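Local coordinates for DNA replication and repair protein RecF (Caldanaerobacter subterraneus subsp. tengcongensis, PDB 5Z69) that acts as an ATP-switched recombination mediator in the RecFOR pathway of DNA repair and probably binds single-stranded DNA, at residues Glu315-Glu327 / Ile336-His349. Residues are numbered along the deposited sequence; the frame is centred on the assembly and turned at random.
Sequences EKPVLLLDDVMSE and ILKKLEGFQSFITH. With AGS (phosphothiophosphoric acid-adenylate ester), chain C.
Thr348 OG1 is held by two bonds: it accepts the amide hydrogen of Asp323 N at 2.7 Å and donates to Asp322 OD1 at 3.0 Å, using that oxygen's anti lone pair. With chi1 at 60°, the hydroxyl sits between Thr348's own backbone N and carbonyl carbon. Asp322 OD1 also lies 3.1 Å from S1G of the bound nucleotide analogue, so Thr348 is well placed to position this carboxylate at the gamma-thiophosphate. Behind the site, strands 318-321 and 345-349 run parallel, laced by four backbone bonds, among them Leu321 N to Phe346 O at 2.7 Å. A water carries the pairing onward, linking Leu321 O, Val324 N and Thr348 O. At the far end Phe343 is sandwiched: Leu319 CD2 presses on one face in a CH-pi contact, 3.6 Å from the ring centroid, while Lys316, salt-bridged to Glu310, lays its bent chain over the other, NZ 4.0 Å from the centroid in a cation-pi contact. With an alanine at Phe343, Leu319 and the lysine would probably lose their shared platform, leaving a gap between them. Strand 318-321 and the Asp322-Asp323 pair after it are consistent with a Walker B motif in an ABC-type P-loop ATPase core.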
loop_
_atom_site.group_PDB
_atom_site.type_symbol
_atom_site.label_atom_id
_atom_site.label_comp_id
_atom_site.label_asym_id
_atom_site.label_seq_id
_atom_site.Cartn_x
_atom_site.Cartn_y
_atom_site.Cartn_z
ATOM N N GLU A 315 34.264 1.972 -0.700
ATOM C CA GLU A 315 34.829 3.216 -0.206
ATOM C C GLU A 315 34.293 3.558 1.177
ATOM O O GLU A 315 33.169 3.193 1.536
ATOM C CB GLU A 315 34.512 4.374 -1.177
ATOM C CG GLU A 315 34.972 4.160 -2.614
ATOM C CD GLU A 315 36.242 4.945 -2.969
ATOM O OE1 GLU A 315 36.626 4.917 -4.162
ATOM O OE2 GLU A 315 36.873 5.577 -2.076
ATOM N N LYS A 316 35.081 4.283 1.955
ATOM C CA LYS A 316 34.565 4.836 3.205
ATOM C C LYS A 316 34.251 6.326 3.032
ATOM O O LYS A 316 35.155 7.135 2.724
ATOM C CB LYS A 316 35.562 4.633 4.348
ATOM C CG LYS A 316 35.089 5.170 5.694
ATOM C CD LYS A 316 36.091 4.879 6.826
ATOM C CE LYS A 316 36.157 3.414 7.179
ATOM N NZ LYS A 316 34.878 2.967 7.818
ATOM N N PRO A 317 32.979 6.693 3.225
ATOM C CA PRO A 317 32.520 8.060 2.945
ATOM C C PRO A 317 32.854 9.045 4.034
ATOM O O PRO A 317 33.243 8.656 5.141
ATOM C CB PRO A 317 31.003 7.904 2.851
ATOM C CG PRO A 317 30.710 6.770 3.768
ATOM C CD PRO A 317 31.849 5.805 3.573
ATOM N N VAL A 318 32.698 10.323 3.709
ATOM C CA VAL A 318 32.786 11.380 4.690
ATOM C C VAL A 318 31.427 11.517 5.372
ATOM O O VAL A 318 30.399 11.386 4.725
ATOM C CB VAL A 318 33.210 12.717 4.036
ATOM C CG1 VAL A 318 33.020 13.843 5.021
ATOM C CG2 VAL A 318 34.696 12.622 3.540
ATOM N N LEU A 319 31.418 11.796 6.668
ATOM C CA LEU A 319 30.165 11.887 7.402
ATOM C C LEU A 319 29.815 13.355 7.686
ATOM O O LEU A 319 30.652 14.118 8.177
ATOM C CB LEU A 319 30.259 11.052 8.702
ATOM C CG LEU A 319 29.922 9.557 8.609
ATOM C CD1 LEU A 319 30.316 8.922 7.302
ATOM C CD2 LEU A 319 30.504 8.772 9.779
ATOM N N LEU A 320 28.584 13.753 7.363
ATOM C CA LEU A 320 28.084 15.087 7.670
ATOM C C LEU A 320 26.944 15.053 8.716
ATOM O O LEU A 320 25.885 14.438 8.481
ATOM C CB LEU A 320 27.614 15.767 6.374
ATOM C CG LEU A 320 28.663 15.745 5.240
ATOM C CD1 LEU A 320 28.033 16.336 4.009
ATOM C CD2 LEU A 320 29.894 16.484 5.653
ATOM N N LEU A 321 27.176 15.693 9.859
ATOM C CA LEU A 321 26.216 15.636 10.962
ATOM C C LEU A 321 25.674 17.026 11.238
ATOM O O LEU A 321 26.347 17.858 11.854
ATOM C CB LEU A 321 26.868 15.053 12.218
ATOM C CG LEU A 321 26.934 13.522 12.288
ATOM C CD1 LEU A 321 27.837 12.984 11.190
ATOM C CD2 LEU A 321 27.427 13.038 13.649
ATOM N N ASP A 322 24.471 17.293 10.745
ATOM C CA ASP A 322 23.928 18.641 10.845
ATOM C C ASP A 322 22.957 18.753 11.991
ATOM O O ASP A 322 21.862 18.232 11.909
ATOM C CB ASP A 322 23.232 19.049 9.551
ATOM C CG ASP A 322 22.923 20.539 9.502
ATOM O OD1 ASP A 322 23.560 21.310 10.248
ATOM O OD2 ASP A 322 22.056 20.943 8.708
ATOM N N ASP A 323 23.362 19.454 13.044
ATOM C CA ASP A 323 22.465 19.789 14.144
ATOM C C ASP A 323 21.821 18.530 14.717
ATOM O O ASP A 323 20.616 18.478 14.926
ATOM C CB ASP A 323 21.397 20.790 13.674
ATOM C CG ASP A 323 20.529 21.304 14.809
ATOM O OD1 ASP A 323 21.003 21.317 15.969
ATOM O OD2 ASP A 323 19.368 21.688 14.538
ATOM N N VAL A 324 22.638 17.511 14.959
ATOM C CA VAL A 324 22.128 16.239 15.447
ATOM C C VAL A 324 22.917 15.825 16.689
ATOM O O VAL A 324 22.696 14.766 17.270
ATOM C CB VAL A 324 22.181 15.152 14.331
ATOM C CG1 VAL A 324 23.612 14.725 14.023
ATOM C CG2 VAL A 324 21.299 13.958 14.670
ATOM N N MET A 325 23.816 16.699 17.125
ATOM C CA MET A 325 24.660 16.396 18.272
ATOM C C MET A 325 24.261 17.200 19.507
ATOM O O MET A 325 24.935 17.141 20.529
ATOM C CB MET A 325 26.133 16.649 17.935
ATOM C CG MET A 325 27.068 15.502 18.311
ATOM S SD MET A 325 26.567 13.937 17.554
ATOM C CE MET A 325 27.879 12.866 18.142
ATOM N N SER A 326 23.174 17.955 19.412
ATOM C CA SER A 326 22.619 18.618 20.584
ATOM C C SER A 326 21.867 17.573 21.418
ATOM O O SER A 326 21.880 16.397 21.070
ATOM C CB SER A 326 21.712 19.776 20.164
ATOM O OG SER A 326 21.095 19.511 18.913
ATOM N N GLU A 327 21.201 18.000 22.493
ATOM C CA GLU A 327 20.472 17.107 23.417
ATOM C C GLU A 327 21.374 16.017 24.012
ATOM O O GLU A 327 22.348 16.289 24.738
ATOM C CB GLU A 327 19.275 16.409 22.739
ATOM C CG GLU A 327 18.739 17.049 21.446
ATOM C CD GLU A 327 18.720 16.067 20.282
ATOM O OE1 GLU A 327 19.484 16.274 19.308
ATOM O OE2 GLU A 327 17.948 15.080 20.358
ATOM N N ILE A 336 27.659 7.101 19.465
ATOM C CA ILE A 336 27.779 7.670 18.134
ATOM C C ILE A 336 29.151 8.310 17.851
ATOM O O ILE A 336 29.735 8.091 16.792
ATOM C CB ILE A 336 26.667 8.697 17.906
ATOM C CG1 ILE A 336 26.980 9.541 16.691
ATOM C CG2 ILE A 336 26.488 9.603 19.104
ATOM C CD1 ILE A 336 25.754 9.884 15.991
ATOM N N LEU A 337 29.671 9.065 18.811
ATOM C CA LEU A 337 30.947 9.767 18.656
ATOM C C LEU A 337 32.152 8.816 18.562
ATOM O O LEU A 337 33.239 9.204 18.123
ATOM C CB LEU A 337 31.139 10.737 19.824
ATOM C CG LEU A 337 32.401 11.597 19.846
ATOM C CD1 LEU A 337 32.506 12.433 18.577
ATOM C CD2 LEU A 337 32.406 12.484 21.079
ATOM N N LYS A 338 31.956 7.570 18.977
ATOM C CA LYS A 338 32.998 6.553 18.893
ATOM C C LYS A 338 32.779 5.759 17.618
ATOM O O LYS A 338 33.719 5.243 17.022
ATOM C CB LYS A 338 32.976 5.630 20.123
ATOM C CG LYS A 338 34.312 4.947 20.425
ATOM N N LYS A 339 31.523 5.666 17.209
ATOM C CA LYS A 339 31.186 5.150 15.890
ATOM C C LYS A 339 31.801 5.999 14.751
ATOM O O LYS A 339 31.980 5.503 13.640
ATOM C CB LYS A 339 29.665 5.078 15.737
ATOM C CG LYS A 339 29.158 4.812 14.317
ATOM C CD LYS A 339 29.636 3.462 13.795
ATOM C CE LYS A 339 29.133 3.194 12.385
ATOM N NZ LYS A 339 28.992 1.726 12.129
ATOM N N LEU A 340 32.131 7.261 15.028
ATOM C CA LEU A 340 32.708 8.157 14.005
ATOM C C LEU A 340 34.207 7.927 13.785
ATOM O O LEU A 340 34.867 8.642 12.998
ATOM C CB LEU A 340 32.463 9.615 14.397
ATOM C CG LEU A 340 30.986 10.011 14.485
ATOM C CD1 LEU A 340 30.819 11.365 15.139
ATOM C CD2 LEU A 340 30.375 10.021 13.108
ATOM N N GLU A 341 34.731 6.914 14.471
ATOM C CA GLU A 341 36.169 6.749 14.654
ATOM C C GLU A 341 37.001 6.853 13.390
ATOM O O GLU A 341 37.767 7.807 13.230
ATOM C CB GLU A 341 36.461 5.411 15.331
ATOM C CG GLU A 341 36.811 5.552 16.798
ATOM C CD GLU A 341 37.330 4.258 17.414
ATOM O OE1 GLU A 341 38.172 4.344 18.334
ATOM O OE2 GLU A 341 36.900 3.163 16.986
ATOM N N GLY A 342 36.873 5.895 12.486
ATOM C CA GLY A 342 37.751 5.920 11.322
ATOM C C GLY A 342 37.286 6.804 10.161
ATOM O O GLY A 342 37.808 6.695 9.052
ATOM N N PHE A 343 36.304 7.669 10.402
ATOM C CA PHE A 343 35.787 8.579 9.355
ATOM C C PHE A 343 36.318 10.005 9.482
ATOM O O PHE A 343 36.594 10.476 10.584
ATOM C CB PHE A 343 34.245 8.668 9.395
ATOM C CG PHE A 343 33.539 7.365 9.192
ATOM C CD1 PHE A 343 33.034 7.020 7.943
ATOM C CD2 PHE A 343 33.332 6.496 10.268
ATOM C CE1 PHE A 343 32.370 5.835 7.757
ATOM C CE2 PHE A 343 32.668 5.309 10.096
ATOM C CZ PHE A 343 32.181 4.962 8.841
ATOM N N GLN A 344 36.417 10.725 8.369
ATOM C CA GLN A 344 36.400 12.176 8.490
ATOM C C GLN A 344 34.930 12.567 8.700
ATOM O O GLN A 344 34.057 12.078 7.989
ATOM C CB GLN A 344 36.975 12.879 7.256
ATOM C CG GLN A 344 37.020 14.395 7.409
ATOM C CD GLN A 344 37.421 15.113 6.124
ATOM O OE1 GLN A 344 36.942 14.777 5.038
ATOM N NE2 GLN A 344 38.288 16.109 6.248
ATOM N N SER A 345 34.649 13.408 9.693
ATOM C CA SER A 345 33.277 13.868 9.905
ATOM C C SER A 345 33.218 15.377 10.050
ATOM O O SER A 345 34.193 16.017 10.416
ATOM C CB SER A 345 32.645 13.199 11.153
ATOM O OG SER A 345 33.442 13.441 12.306
ATOM N N PHE A 346 32.053 15.932 9.731
ATOM C CA PHE A 346 31.793 17.345 9.884
ATOM C C PHE A 346 30.588 17.452 10.780
ATOM O O PHE A 346 29.510 16.980 10.431
ATOM C CB PHE A 346 31.570 18.022 8.516
ATOM C CG PHE A 346 32.821 18.079 7.672
ATOM C CD1 PHE A 346 33.623 19.214 7.675
ATOM C CD2 PHE A 346 33.206 16.983 6.901
ATOM C CE1 PHE A 346 34.801 19.253 6.917
ATOM C CE2 PHE A 346 34.390 17.005 6.151
ATOM C CZ PHE A 346 35.190 18.143 6.162
ATOM N N ILE A 347 30.785 18.035 11.956
ATOM C CA ILE A 347 29.720 18.113 12.948
ATOM C C ILE A 347 29.383 19.562 13.292
ATOM O O ILE A 347 30.257 20.345 13.680
ATOM C CB ILE A 347 30.099 17.351 14.245
ATOM C CG1 ILE A 347 30.354 15.872 13.946
ATOM C CG2 ILE A 347 28.975 17.461 15.271
ATOM C CD1 ILE A 347 30.814 15.069 15.170
ATOM N N THR A 348 28.111 19.922 13.152
ATOM C CA THR A 348 27.695 21.267 13.508
ATOM C C THR A 348 27.154 21.294 14.922
ATOM O O THR A 348 26.488 20.355 15.376
ATOM C CB THR A 348 26.630 21.837 12.536
ATOM O OG1 THR A 348 25.474 21.002 12.542
ATOM C CG2 THR A 348 27.184 21.919 11.119
ATOM N N HIS A 349 27.437 22.382 15.625
ATOM C CA HIS A 349 26.954 22.518 16.991
ATOM C C HIS A 349 26.872 23.987 17.392
ATOM O O HIS A 349 27.291 24.866 16.650
ATOM C CB HIS A 349 27.861 21.743 17.960
ATOM C CG HIS A 349 27.184 21.344 19.235
ATOM N ND1 HIS A 349 25.864 20.950 19.283
ATOM C CD2 HIS A 349 27.641 21.277 20.508
ATOM C CE1 HIS A 349 25.538 20.659 20.530
ATOM N NE2 HIS A 349 26.598 20.849 21.292
HETATM P PG AGS C . 21.884 25.121 11.225
HETATM S S1G AGS C . 23.179 23.870 11.985
HETATM O O2G AGS C . 21.063 25.780 12.384
HETATM O O3G AGS C . 20.904 24.274 10.353
HETATM P PB AGS C . 22.715 27.778 10.733
HETATM O O1B AGS C . 24.120 28.220 10.975
HETATM O O2B AGS C . 21.830 28.002 11.972
HETATM O O3B AGS C . 22.619 26.215 10.345
HETATM P PA AGS C . 22.414 28.565 8.048
HETATM O O1A AGS C . 23.789 27.904 7.884
HETATM O O2A AGS C . 21.230 27.908 7.409
HETATM O O3A AGS C . 22.093 28.714 9.605
HETATM O "O5'" AGS C . 22.487 30.048 7.594
HETATM C "C5'" AGS C . 21.465 30.568 6.791
HETATM C "C4'" AGS C . 21.615 32.053 6.916
HETATM O "O4'" AGS C . 22.105 32.583 5.664
HETATM C "C3'" AGS C . 20.309 32.782 7.210
HETATM O "O3'" AGS C . 20.545 33.914 8.040
HETATM C "C2'" AGS C . 19.795 33.119 5.808
HETATM O "O2'" AGS C . 18.987 34.292 5.792
HETATM C "C1'" AGS C . 21.100 33.358 5.040
HETATM N N9 AGS C . 21.031 32.992 3.635
HETATM C C8 AGS C . 20.367 31.926 3.077
HETATM N N7 AGS C . 20.459 31.866 1.773
HETATM C C5 AGS C . 21.240 32.960 1.442
HETATM C C6 AGS C . 21.706 33.466 0.214
HETATM N N6 AGS C . 21.450 32.889 -0.965
HETATM N N1 AGS C . 22.445 34.597 0.234
HETATM C C2 AGS C . 22.708 35.172 1.412
HETATM N N3 AGS C . 22.324 34.791 2.633
HETATM C C4 AGS C . 21.593 33.671 2.576
HETATM O O HOH W 1 35.908 9.331 5.812
HETATM O O HOH W 2 25.518 17.701 14.792
HETATM O O HOH W 3 24.559 19.616 17.239
#